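Side-chain contacts in uncharacterized protein (Bacteroides thetaiotaomicron VPI-5482, PDB 3KNY), which is of unknown function but is a two-domain member of the BT_3535-like family and probably a lipoprotein in its natural form: residues R47-R52 / G93-A98; T131-S136 / G195-K200; I141-T146 / I189-S194; S159-G164 / G176-S181. All coordinates share one frame; numbering follows the deposited sequence.

Contact 1: R47-R52 / G93-A98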
loop_
_atom_site.group_PDB
_atom_site.type_symbol
_atom_site.label_atom_id
_atom_site.label_comp_id
_atom_site.label_asym_id
_atom_site.label_seq_id
_atom_site.Cartn_x
_atom_site.Cartn_y
_atom_site.Cartn_z
ATOM N N ARG A 47 2.885 9.236 13.196
ATOM C CA ARG A 47 2.515 8.424 14.353
ATOM C C ARG A 47 1.004 8.144 14.352
ATOM O O ARG A 47 0.600 7.001 14.554
ATOM C CB ARG A 47 2.920 9.071 15.687
ATOM C CG ARG A 47 2.592 8.170 16.908
ATOM C CD ARG A 47 2.491 8.933 18.213
ATOM N NE ARG A 47 3.630 9.818 18.365
ATOM C CZ ARG A 47 4.863 9.415 18.654
ATOM N NH1 ARG A 47 5.133 8.120 18.840
ATOM N NH2 ARG A 47 5.837 10.315 18.756
ATOM N N THR A 48 0.185 9.179 14.146
ATOM C CA THR A 48 -1.283 9.010 14.096
ATOM C C THR A 48 -1.693 8.034 12.977
ATOM O O THR A 48 -2.532 7.147 13.143
ATOM C CB THR A 48 -2.001 10.361 13.839
ATOM O OG1 THR A 48 -1.843 11.209 14.975
ATOM C CG2 THR A 48 -3.512 10.154 13.535
HETATM N N MSE A 49 -1.050 8.242 11.841
HETATM C CA MSE A 49 -1.299 7.525 10.615
HETATM C C MSE A 49 -0.921 6.056 10.804
HETATM O O MSE A 49 -1.630 5.166 10.345
HETATM C CB MSE A 49 -0.453 8.193 9.521
HETATM C CG MSE A 49 -1.051 8.175 8.176
HETATM SE SE MSE A 49 -2.645 9.265 7.891
HETATM C CE MSE A 49 -2.825 8.419 6.139
ATOM N N SER A 50 0.166 5.803 11.536
ATOM C CA SER A 50 0.652 4.431 11.742
ATOM C C SER A 50 -0.259 3.631 12.670
ATOM O O SER A 50 -0.054 2.435 12.855
ATOM C CB SER A 50 2.087 4.416 12.301
ATOM O OG SER A 50 2.091 4.642 13.707
ATOM N N SER A 51 -1.248 4.290 13.269
ATOM C CA SER A 51 -2.202 3.592 14.124
ATOM C C SER A 51 -3.303 2.934 13.296
ATOM O O SER A 51 -4.116 2.196 13.841
ATOM C CB SER A 51 -2.848 4.563 15.094
ATOM O OG SER A 51 -3.803 5.367 14.435
ATOM N N ARG A 52 -3.357 3.248 12.001
ATOM C CA ARG A 52 -4.396 2.698 11.100
ATOM C C ARG A 52 -3.861 2.098 9.817
ATOM O O ARG A 52 -4.572 1.322 9.180
ATOM C CB ARG A 52 -5.390 3.786 10.696
ATOM C CG ARG A 52 -6.125 4.404 11.843
ATOM C CD ARG A 52 -7.166 3.463 12.383
ATOM N NE ARG A 52 -7.921 4.145 13.414
ATOM C CZ ARG A 52 -7.513 4.283 14.666
ATOM N NH1 ARG A 52 -6.361 3.745 15.060
ATOM N NH2 ARG A 52 -8.270 4.960 15.529
ATOM N N GLY A 93 -5.304 -0.816 5.988
ATOM C CA GLY A 93 -4.502 -1.649 5.110
ATOM C C GLY A 93 -3.113 -1.056 4.950
ATOM O O GLY A 93 -2.652 -0.307 5.801
ATOM N N PHE A 94 -2.458 -1.370 3.844
ATOM C CA PHE A 94 -1.149 -0.815 3.537
ATOM C C PHE A 94 -1.259 0.589 2.938
ATOM O O PHE A 94 -2.349 0.977 2.500
ATOM C CB PHE A 94 -0.435 -1.733 2.584
ATOM C CG PHE A 94 -0.303 -3.130 3.099
ATOM C CD1 PHE A 94 0.534 -3.405 4.163
ATOM C CD2 PHE A 94 -1.030 -4.174 2.528
ATOM C CE1 PHE A 94 0.672 -4.691 4.656
ATOM C CE2 PHE A 94 -0.896 -5.486 3.011
ATOM C CZ PHE A 94 -0.036 -5.740 4.084
ATOM N N LEU A 95 -0.149 1.351 2.977
ATOM C CA LEU A 95 -0.066 2.693 2.380
ATOM C C LEU A 95 1.288 2.912 1.694
ATOM O O LEU A 95 2.317 2.596 2.270
ATOM C CB LEU A 95 -0.280 3.769 3.442
ATOM C CG LEU A 95 -0.350 5.232 2.981
ATOM C CD1 LEU A 95 -1.572 5.431 2.114
ATOM C CD2 LEU A 95 -0.358 6.206 4.190
ATOM N N ASN A 96 1.263 3.399 0.452
ATOM C CA ASN A 96 2.448 3.827 -0.311
ATOM C C ASN A 96 2.251 5.261 -0.667
ATOM O O ASN A 96 1.116 5.711 -0.839
ATOM C CB ASN A 96 2.560 3.175 -1.675
ATOM C CG ASN A 96 2.924 1.753 -1.603
ATOM O OD1 ASN A 96 3.553 1.297 -0.660
ATOM N ND2 ASN A 96 2.534 1.021 -2.608
ATOM N N ILE A 97 3.366 5.961 -0.836
ATOM C CA ILE A 97 3.365 7.338 -1.250
ATOM C C ILE A 97 4.033 7.322 -2.614
ATOM O O ILE A 97 5.208 6.942 -2.730
ATOM C CB ILE A 97 4.145 8.188 -0.260
ATOM C CG1 ILE A 97 3.822 7.755 1.190
ATOM C CG2 ILE A 97 3.879 9.676 -0.520
ATOM C CD1 ILE A 97 2.423 7.947 1.602
ATOM N N ALA A 98 3.275 7.678 -3.649
ATOM C CA ALA A 98 3.797 7.649 -5.012
ATOM C C ALA A 98 4.890 8.694 -5.153
ATOM O O ALA A 98 4.931 9.684 -4.404
ATOM C CB ALA A 98 2.704 7.912 -6.008
#
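Met49, a selenomethionine in this crystal, meets Leu95 through a single pair of methyl groups, its CE lying 3.8 Å from Leu95 CD2. The two side chains cross at about a right angle; the Met49 chain bends at its second torsion (chi2 68°), with SE and CE brought round toward the strand. Leu95 has CG anti to its backbone nitrogen (chi1 -175°), which carries the branch bearing CD2 out toward the helix. Ile76 and Ile79 of helix 66-84, together with Ile55, pack on Met49, while Tyr53 and Phe215 lie against Leu95, so the methyl pair sits within an apolar layer. That layer belongs to a beta-alpha-beta crossover: strands 53-55 and 93-97 run parallel as neighbours in the sheet, helix 66-84 connects them, and the end of helix 40-49 packs beside it. Arg52 adds a looser, backbone approach, with its O 3.9 Å from Gly93 N and no hydrogen bond between them. Its side chain leads away from the strand. There NH1 donates to Ser51 O at 3.0 Å, reaching the oxygen from above the carbonyl plane, and NE donates to Ile88 O.

Contact 2: T131-S136 / G195-K200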
loop_
_atom_site.group_PDB
_atom_site.type_symbol
_atom_site.label_atom_id
_atom_site.label_comp_id
_atom_site.label_asym_id
_atom_site.label_seq_id
_atom_site.Cartn_x
_atom_site.Cartn_y
_atom_site.Cartn_z
ATOM N N THR A 131 2.341 -3.650 -2.988
ATOM C CA THR A 131 2.445 -5.083 -2.755
ATOM C C THR A 131 1.383 -5.437 -1.770
ATOM O O THR A 131 1.457 -5.023 -0.624
ATOM C CB THR A 131 3.801 -5.495 -2.237
ATOM O OG1 THR A 131 4.758 -5.215 -3.254
ATOM C CG2 THR A 131 3.827 -6.981 -1.920
ATOM N N LEU A 132 0.396 -6.200 -2.221
ATOM C CA LEU A 132 -0.757 -6.516 -1.394
ATOM C C LEU A 132 -0.478 -7.672 -0.475
ATOM O O LEU A 132 -1.085 -7.754 0.586
ATOM C CB LEU A 132 -1.980 -6.834 -2.237
ATOM C CG LEU A 132 -2.596 -5.661 -2.987
ATOM C CD1 LEU A 132 -3.778 -6.176 -3.812
ATOM C CD2 LEU A 132 -3.018 -4.560 -1.999
ATOM N N TYR A 133 0.430 -8.562 -0.872
ATOM C CA TYR A 133 0.668 -9.771 -0.099
ATOM C C TYR A 133 1.965 -10.422 -0.506
ATOM O O TYR A 133 2.348 -10.356 -1.667
ATOM C CB TYR A 133 -0.500 -10.749 -0.260
ATOM C CG TYR A 133 -0.224 -12.134 0.268
ATOM C CD1 TYR A 133 -0.271 -12.398 1.610
ATOM C CD2 TYR A 133 0.109 -13.176 -0.586
ATOM C CE1 TYR A 133 -0.008 -13.669 2.104
ATOM C CE2 TYR A 133 0.369 -14.445 -0.107
ATOM C CZ TYR A 133 0.312 -14.680 1.243
ATOM O OH TYR A 133 0.581 -15.923 1.736
ATOM N N THR A 134 2.655 -11.024 0.468
ATOM C CA THR A 134 3.911 -11.757 0.203
ATOM C C THR A 134 3.932 -13.005 1.027
ATOM O O THR A 134 3.875 -12.937 2.230
ATOM C CB THR A 134 5.166 -10.951 0.560
ATOM O OG1 THR A 134 5.145 -9.705 -0.149
ATOM C CG2 THR A 134 6.368 -11.717 0.161
ATOM N N HIS A 135 3.983 -14.157 0.381
ATOM C CA HIS A 135 4.004 -15.406 1.119
ATOM C C HIS A 135 5.410 -15.572 1.701
ATOM O O HIS A 135 6.398 -15.099 1.113
ATOM C CB HIS A 135 3.632 -16.592 0.220
ATOM C CG HIS A 135 3.364 -17.855 0.977
ATOM N ND1 HIS A 135 4.373 -18.645 1.486
ATOM C CD2 HIS A 135 2.205 -18.468 1.307
ATOM C CE1 HIS A 135 3.848 -19.677 2.118
ATOM N NE2 HIS A 135 2.531 -19.595 2.026
ATOM N N SER A 136 5.497 -16.247 2.845
ATOM C CA SER A 136 6.793 -16.464 3.491
ATOM C C SER A 136 7.733 -17.152 2.556
ATOM O O SER A 136 8.918 -16.855 2.558
ATOM C CB SER A 136 6.672 -17.268 4.773
ATOM O OG SER A 136 6.004 -18.486 4.530
ATOM N N GLY A 195 -9.219 -13.346 -3.864
ATOM C CA GLY A 195 -8.983 -14.453 -4.780
ATOM C C GLY A 195 -8.056 -15.523 -4.196
ATOM O O GLY A 195 -7.826 -15.570 -2.983
ATOM N N THR A 196 -7.537 -16.388 -5.058
ATOM C CA THR A 196 -6.719 -17.498 -4.645
ATOM C C THR A 196 -5.384 -17.421 -5.332
ATOM O O THR A 196 -5.307 -17.299 -6.553
ATOM C CB THR A 196 -7.413 -18.841 -4.933
ATOM O OG1 THR A 196 -8.599 -18.895 -4.148
ATOM C CG2 THR A 196 -6.554 -20.038 -4.478
ATOM N N LEU A 197 -4.325 -17.469 -4.533
ATOM C CA LEU A 197 -2.957 -17.541 -5.047
ATOM C C LEU A 197 -2.593 -18.996 -5.014
ATOM O O LEU A 197 -2.804 -19.644 -3.998
ATOM C CB LEU A 197 -1.997 -16.744 -4.171
ATOM C CG LEU A 197 -0.489 -16.791 -4.431
ATOM C CD1 LEU A 197 -0.120 -16.150 -5.801
ATOM C CD2 LEU A 197 0.277 -16.119 -3.235
ATOM N N SER A 198 -2.101 -19.522 -6.137
ATOM C CA SER A 198 -1.662 -20.921 -6.203
ATOM C C SER A 198 -0.239 -20.913 -6.648
ATOM O O SER A 198 0.109 -20.136 -7.522
ATOM C CB SER A 198 -2.462 -21.725 -7.230
ATOM O OG SER A 198 -3.809 -21.782 -6.831
ATOM N N PHE A 199 0.583 -21.770 -6.039
ATOM C CA PHE A 199 1.969 -21.952 -6.470
ATOM C C PHE A 199 2.529 -23.285 -6.019
ATOM O O PHE A 199 2.000 -23.952 -5.124
ATOM C CB PHE A 199 2.868 -20.789 -6.016
ATOM C CG PHE A 199 3.029 -20.659 -4.513
ATOM C CD1 PHE A 199 4.059 -21.292 -3.853
ATOM C CD2 PHE A 199 2.199 -19.848 -3.783
ATOM C CE1 PHE A 199 4.221 -21.155 -2.476
ATOM C CE2 PHE A 199 2.355 -19.717 -2.401
ATOM C CZ PHE A 199 3.370 -20.364 -1.754
ATOM N N LYS A 200 3.591 -23.681 -6.687
ATOM C CA LYS A 200 4.319 -24.890 -6.331
ATOM C C LYS A 200 5.389 -24.561 -5.297
ATOM O O LYS A 200 6.119 -23.577 -5.442
ATOM C CB LYS A 200 5.002 -25.488 -7.571
ATOM C CG LYS A 200 4.053 -25.991 -8.672
ATOM C CD LYS A 200 3.300 -27.272 -8.266
ATOM C CE LYS A 200 4.149 -28.546 -8.441
ATOM N NZ LYS A 200 3.557 -29.723 -7.714
#
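Tyr133 and Leu197 face each other with CG of both side chains anti to the backbone nitrogen (chi1 174° for Leu197), so that both extend across the gap between their strands. His135 is set in the same way, whereas Phe199 turns its ring into the position between its own N and carbonyl carbon (chi1 65°), which swings CZ onto the imidazole. Leu197 offers CD2, which comes to the edge of the phenol ring, near its plane, 3.5 Å from Tyr133 CE2. The neighbouring pair is a T-shaped stack: the edge of Phe199 points at one face of His135, with centroids 5.0 Å apart and planes turned by 75°. CZ of Phe199 stands over the centre of the imidazole, 3.7 Å from His135 CG, and CE2 leans toward the CD2 side of the ring. Rotation of the imidazole is restrained from the side of strand 196-200 by this stack, and also by ND1, which accepts a hydrogen bond from the backbone N of Leu137, two residues further along the chain. His135 N in turn lies over one face of the Tyr133 ring, offset toward its rim. Pro139, Pro172 and Val206 pack round Phe199, and Val208 touches Tyr133. No hydrogen bond links the two segments, and their nearest CA atoms, those of His135 and Leu197, are 9.5 Å apart. The spacing is consistent with two sheet layers packed face to face, strand 196-200 following a corner at Gly195 and Leu132 and Tyr133 forming a classic beta bulge opposite Ile141.

Contact 3: I141-T146 / I189-S194; sequences IKAAVT and IAASCS
Ala143 and Ala191 touch methyl to methyl, their CB atoms 3.8 Å apart, at the point where the strands come nearest: the CA atoms of this pair are separated by 6.7 Å. Larger side chains meet on either side of the alanines. Toward one end Ile141 stretches its longer branch (chi2 167°) so that CD1 arrives 4.3 Å from Cys193 SG, and toward the other Val145 CG1 lies 4.4 Å from Ile189 CG2. The strands belong to different sheets, 140-149 to the antiparallel three-stranded sheet and 188-201 to the mixed one, and their axes pass 8.0 Å apart with directions at 143°; they are stacked face to face as in a beta sandwich, with no hydrogen bond between them. Around this line of apolar contacts, Leu132 covers Cys193 and Val161 abuts Ile141. Met216 and Val180 each touch both Val145 and Ile189, while Ile156 packs on Val145 from the adjacent strand. Backbone bonds from Ala143 to Cys130 and from Ala144 to Ser160 hold the 141-146 strand between its two sheet neighbours, and on the far side of the other strand Ser192 OG pairs with Thr213 OG1.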
loop_
_atom_site.group_PDB
_atom_site.type_symbol
_atom_site.label_atom_id
_atom_site.label_comp_id
_atom_site.label_asym_id
_atom_site.label_seq_id
_atom_site.Cartn_x
_atom_site.Cartn_y
_atom_site.Cartn_z
ATOM N N ILE A 141 1.474 -11.008 -4.391
ATOM C CA ILE A 141 0.443 -10.396 -5.228
ATOM C C ILE A 141 0.665 -8.897 -5.176
ATOM O O ILE A 141 0.645 -8.297 -4.087
ATOM C CB ILE A 141 -0.978 -10.653 -4.722
ATOM C CG1 ILE A 141 -1.301 -12.152 -4.687
ATOM C CG2 ILE A 141 -1.972 -9.885 -5.586
ATOM C CD1 ILE A 141 -2.599 -12.454 -3.893
ATOM N N LYS A 142 0.882 -8.296 -6.341
ATOM C CA LYS A 142 1.051 -6.854 -6.444
ATOM C C LYS A 142 -0.045 -6.196 -7.277
ATOM O O LYS A 142 -0.616 -6.833 -8.165
ATOM C CB LYS A 142 2.398 -6.555 -7.089
ATOM C CG LYS A 142 3.544 -6.897 -6.180
ATOM C CD LYS A 142 4.872 -6.496 -6.759
ATOM C CE LYS A 142 6.008 -6.936 -5.838
ATOM N NZ LYS A 142 7.210 -6.090 -6.076
ATOM N N ALA A 143 -0.300 -4.917 -7.007
ATOM C CA ALA A 143 -1.246 -4.088 -7.772
ATOM C C ALA A 143 -0.458 -2.943 -8.414
ATOM O O ALA A 143 0.470 -2.408 -7.796
ATOM C CB ALA A 143 -2.364 -3.543 -6.861
ATOM N N ALA A 144 -0.785 -2.609 -9.663
ATOM C CA ALA A 144 -0.222 -1.438 -10.372
ATOM C C ALA A 144 -1.393 -0.627 -10.949
ATOM O O ALA A 144 -2.389 -1.174 -11.329
ATOM C CB ALA A 144 0.704 -1.867 -11.457
ATOM N N VAL A 145 -1.258 0.680 -11.033
ATOM C CA VAL A 145 -2.367 1.567 -11.388
ATOM C C VAL A 145 -1.809 2.704 -12.189
ATOM O O VAL A 145 -0.783 3.269 -11.819
ATOM C CB VAL A 145 -3.001 2.208 -10.134
ATOM C CG1 VAL A 145 -4.064 3.163 -10.532
ATOM C CG2 VAL A 145 -3.583 1.143 -9.236
ATOM N N THR A 146 -2.482 3.060 -13.274
ATOM C CA THR A 146 -2.100 4.229 -14.052
ATOM C C THR A 146 -3.212 5.219 -13.921
ATOM O O THR A 146 -4.365 4.845 -14.022
ATOM C CB THR A 146 -1.870 3.879 -15.505
ATOM O OG1 THR A 146 -0.698 3.067 -15.582
ATOM C CG2 THR A 146 -1.651 5.131 -16.328
ATOM N N ILE A 189 -5.935 6.370 -3.508
ATOM C CA ILE A 189 -6.310 5.297 -4.427
ATOM C C ILE A 189 -6.319 4.031 -3.595
ATOM O O ILE A 189 -5.398 3.829 -2.853
ATOM C CB ILE A 189 -5.301 5.162 -5.574
ATOM C CG1 ILE A 189 -5.296 6.441 -6.431
ATOM C CG2 ILE A 189 -5.628 3.983 -6.463
ATOM C CD1 ILE A 189 -4.158 6.507 -7.463
ATOM N N ALA A 190 -7.386 3.220 -3.685
ATOM C CA ALA A 190 -7.530 1.932 -2.962
ATOM C C ALA A 190 -7.507 0.831 -3.974
ATOM O O ALA A 190 -8.289 0.868 -4.903
ATOM C CB ALA A 190 -8.851 1.846 -2.211
ATOM N N ALA A 191 -6.615 -0.141 -3.797
ATOM C CA ALA A 191 -6.525 -1.311 -4.672
ATOM C C ALA A 191 -6.738 -2.530 -3.770
ATOM O O ALA A 191 -6.123 -2.627 -2.697
ATOM C CB ALA A 191 -5.140 -1.381 -5.380
ATOM N N SER A 192 -7.618 -3.444 -4.180
ATOM C CA SER A 192 -7.923 -4.604 -3.360
ATOM C C SER A 192 -7.888 -5.847 -4.171
ATOM O O SER A 192 -8.071 -5.807 -5.381
ATOM C CB SER A 192 -9.320 -4.497 -2.754
ATOM O OG SER A 192 -9.348 -3.494 -1.762
ATOM N N CYS A 193 -7.693 -6.969 -3.492
ATOM C CA CYS A 193 -7.862 -8.223 -4.143
ATOM C C CYS A 193 -8.633 -9.159 -3.242
ATOM O O CYS A 193 -8.666 -8.986 -2.016
ATOM C CB CYS A 193 -6.530 -8.800 -4.525
ATOM S SG CYS A 193 -5.627 -9.452 -3.139
ATOM N N SER A 194 -9.298 -10.105 -3.887
ATOM C CA SER A 194 -10.011 -11.146 -3.220
ATOM C C SER A 194 -10.030 -12.349 -4.161
ATOM O O SER A 194 -10.739 -12.344 -5.143
ATOM C CB SER A 194 -11.421 -10.684 -2.913
ATOM O OG SER A 194 -12.120 -11.714 -2.238
#

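Contact 4: S159-G164 / G176-S181; sequences SSVYTG and GASSVS
The touching parts of the two strands run roughly antiparallel, 149° apart in direction, with CA of Ser159 6.9 Å from that of Val180 and CA of Val161 7.2 Å from that of Ser178, and they share no hydrogen bond. Each strand contributes one serine and one valine, and each valine meets the serine of the other strand. Val161 uses CG2, the methyl anti to its carbonyl carbon, to lie 3.4 Å from Ser178 CB. Ser178 has OG between its backbone N and carbonyl carbon (chi1 60°), which keeps the hydroxyl beside the same methyl, 3.7 Å from Val161 CG2. In the second pair Val180 also presents CG2, which packs 3.7 Å from Ser159 CB; the hydroxyl of Ser159 is modelled so near this methyl that its position is doubtful. Both valines are tied inward as well, Val161 touching Ile141 and Val180 touching Val145 and Ile189, whereas the two serines are exposed. The contact is a thin one at the surface, with each valine methyl against a serine. Strand 154-164 is the last strand of the three-stranded antiparallel sheet, and strand 177-183 borders strand 188-201 in the mixed sheet, where its Ala177 and Ser179 bond to Ser194 and Ser192. The arrangement is consistent with the margin of a beta sandwich, where strands of two facing sheets close over the core.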
loop_
_atom_site.group_PDB
_atom_site.type_symbol
_atom_site.label_atom_id
_atom_site.label_comp_id
_atom_site.label_asym_id
_atom_site.label_seq_id
_atom_site.Cartn_x
_atom_site.Cartn_y
_atom_site.Cartn_z
ATOM N N SER A 159 -5.462 -0.532 -14.523
ATOM C CA SER A 159 -5.305 -1.159 -13.222
ATOM C C SER A 159 -4.933 -2.612 -13.404
ATOM O O SER A 159 -5.523 -3.257 -14.244
ATOM C CB SER A 159 -6.635 -1.073 -12.513
ATOM O OG SER A 159 -6.676 -1.938 -11.402
ATOM N N SER A 160 -3.953 -3.122 -12.644
ATOM C CA SER A 160 -3.497 -4.504 -12.784
ATOM C C SER A 160 -3.169 -5.145 -11.487
ATOM O O SER A 160 -2.709 -4.483 -10.561
ATOM C CB SER A 160 -2.242 -4.590 -13.620
ATOM O OG SER A 160 -2.410 -3.873 -14.814
ATOM N N VAL A 161 -3.374 -6.457 -11.443
ATOM C CA VAL A 161 -2.985 -7.274 -10.321
ATOM C C VAL A 161 -2.140 -8.340 -10.913
ATOM O O VAL A 161 -2.498 -8.925 -11.906
ATOM C CB VAL A 161 -4.154 -7.892 -9.610
ATOM C CG1 VAL A 161 -3.648 -8.842 -8.554
ATOM C CG2 VAL A 161 -4.993 -6.790 -8.965
ATOM N N TYR A 162 -0.973 -8.549 -10.355
ATOM C CA TYR A 162 -0.098 -9.586 -10.879
ATOM C C TYR A 162 0.652 -10.296 -9.777
ATOM O O TYR A 162 0.726 -9.843 -8.616
ATOM C CB TYR A 162 0.870 -9.021 -11.899
ATOM C CG TYR A 162 1.733 -7.934 -11.362
ATOM C CD1 TYR A 162 1.264 -6.638 -11.253
ATOM C CD2 TYR A 162 3.035 -8.188 -10.991
ATOM C CE1 TYR A 162 2.077 -5.626 -10.774
ATOM C CE2 TYR A 162 3.852 -7.190 -10.512
ATOM C CZ TYR A 162 3.370 -5.917 -10.398
ATOM O OH TYR A 162 4.199 -4.935 -9.917
ATOM N N THR A 163 1.223 -11.417 -10.172
ATOM C CA THR A 163 1.829 -12.303 -9.245
ATOM C C THR A 163 3.200 -12.677 -9.763
ATOM O O THR A 163 3.516 -12.463 -10.912
ATOM C CB THR A 163 0.907 -13.497 -9.056
ATOM O OG1 THR A 163 1.382 -14.292 -7.982
ATOM C CG2 THR A 163 0.826 -14.331 -10.322
ATOM N N GLY A 164 4.030 -13.216 -8.893
ATOM C CA GLY A 164 5.389 -13.600 -9.250
ATOM C C GLY A 164 6.127 -14.065 -8.008
ATOM O O GLY A 164 5.538 -14.202 -6.920
ATOM N N GLY A 176 -9.268 -14.728 -9.351
ATOM C CA GLY A 176 -10.314 -14.117 -8.515
ATOM C C GLY A 176 -10.546 -12.674 -8.881
ATOM O O GLY A 176 -10.329 -12.293 -10.019
ATOM N N ALA A 177 -10.947 -11.867 -7.909
ATOM C CA ALA A 177 -11.364 -10.474 -8.162
ATOM C C ALA A 177 -10.352 -9.445 -7.624
ATOM O O ALA A 177 -9.512 -9.740 -6.798
ATOM C CB ALA A 177 -12.743 -10.200 -7.549
ATOM N N SER A 178 -10.466 -8.234 -8.117
ATOM C CA SER A 178 -9.671 -7.130 -7.638
ATOM C C SER A 178 -10.481 -5.879 -7.925
ATOM O O SER A 178 -11.416 -5.917 -8.712
ATOM C CB SER A 178 -8.355 -7.070 -8.372
ATOM O OG SER A 178 -8.619 -6.904 -9.759
ATOM N N SER A 179 -10.190 -4.793 -7.236
ATOM C CA SER A 179 -10.832 -3.526 -7.564
ATOM C C SER A 179 -9.898 -2.365 -7.334
ATOM O O SER A 179 -8.935 -2.481 -6.607
ATOM C CB SER A 179 -12.100 -3.337 -6.759
ATOM O OG SER A 179 -11.788 -3.419 -5.404
ATOM N N VAL A 180 -10.195 -1.254 -7.982
ATOM C CA VAL A 180 -9.438 -0.026 -7.823
ATOM C C VAL A 180 -10.398 1.137 -7.892
ATOM O O VAL A 180 -11.327 1.157 -8.691
ATOM C CB VAL A 180 -8.367 0.149 -8.884
ATOM C CG1 VAL A 180 -7.573 1.410 -8.612
ATOM C CG2 VAL A 180 -7.416 -1.038 -8.861
ATOM N N SER A 181 -10.211 2.099 -7.020
ATOM C CA SER A 181 -11.046 3.253 -7.036
ATOM C C SER A 181 -10.326 4.396 -6.329
ATOM O O SER A 181 -9.334 4.173 -5.638
ATOM C CB SER A 181 -12.328 2.941 -6.330
ATOM O OG SER A 181 -12.088 2.994 -4.951
#

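How the contacts relate
Contacts 2, 3 and 4 all pack the three-stranded sheet against strands 177-183 and 188-201, contact 2 beyond the corner at Gly195; along the chain contact 4 is nested inside contact 3, itself nested inside contact 2. Contacts 3 and 4 have centres about 5 Å apart and are joined by probable backbone bonds on both sides, Lys142 N to Tyr162 O and Ser194 O to Ala177 N, each 2.8 Å. Contact 2 lies about 14 Å from contact 3, centre to centre. Contact 1 precedes them in the chain, about 22 Å from contact 2 between centres, yet Phe94 CE2 packs 3.3 Å from Leu132 O. No active site or ligand has been identified for this protein.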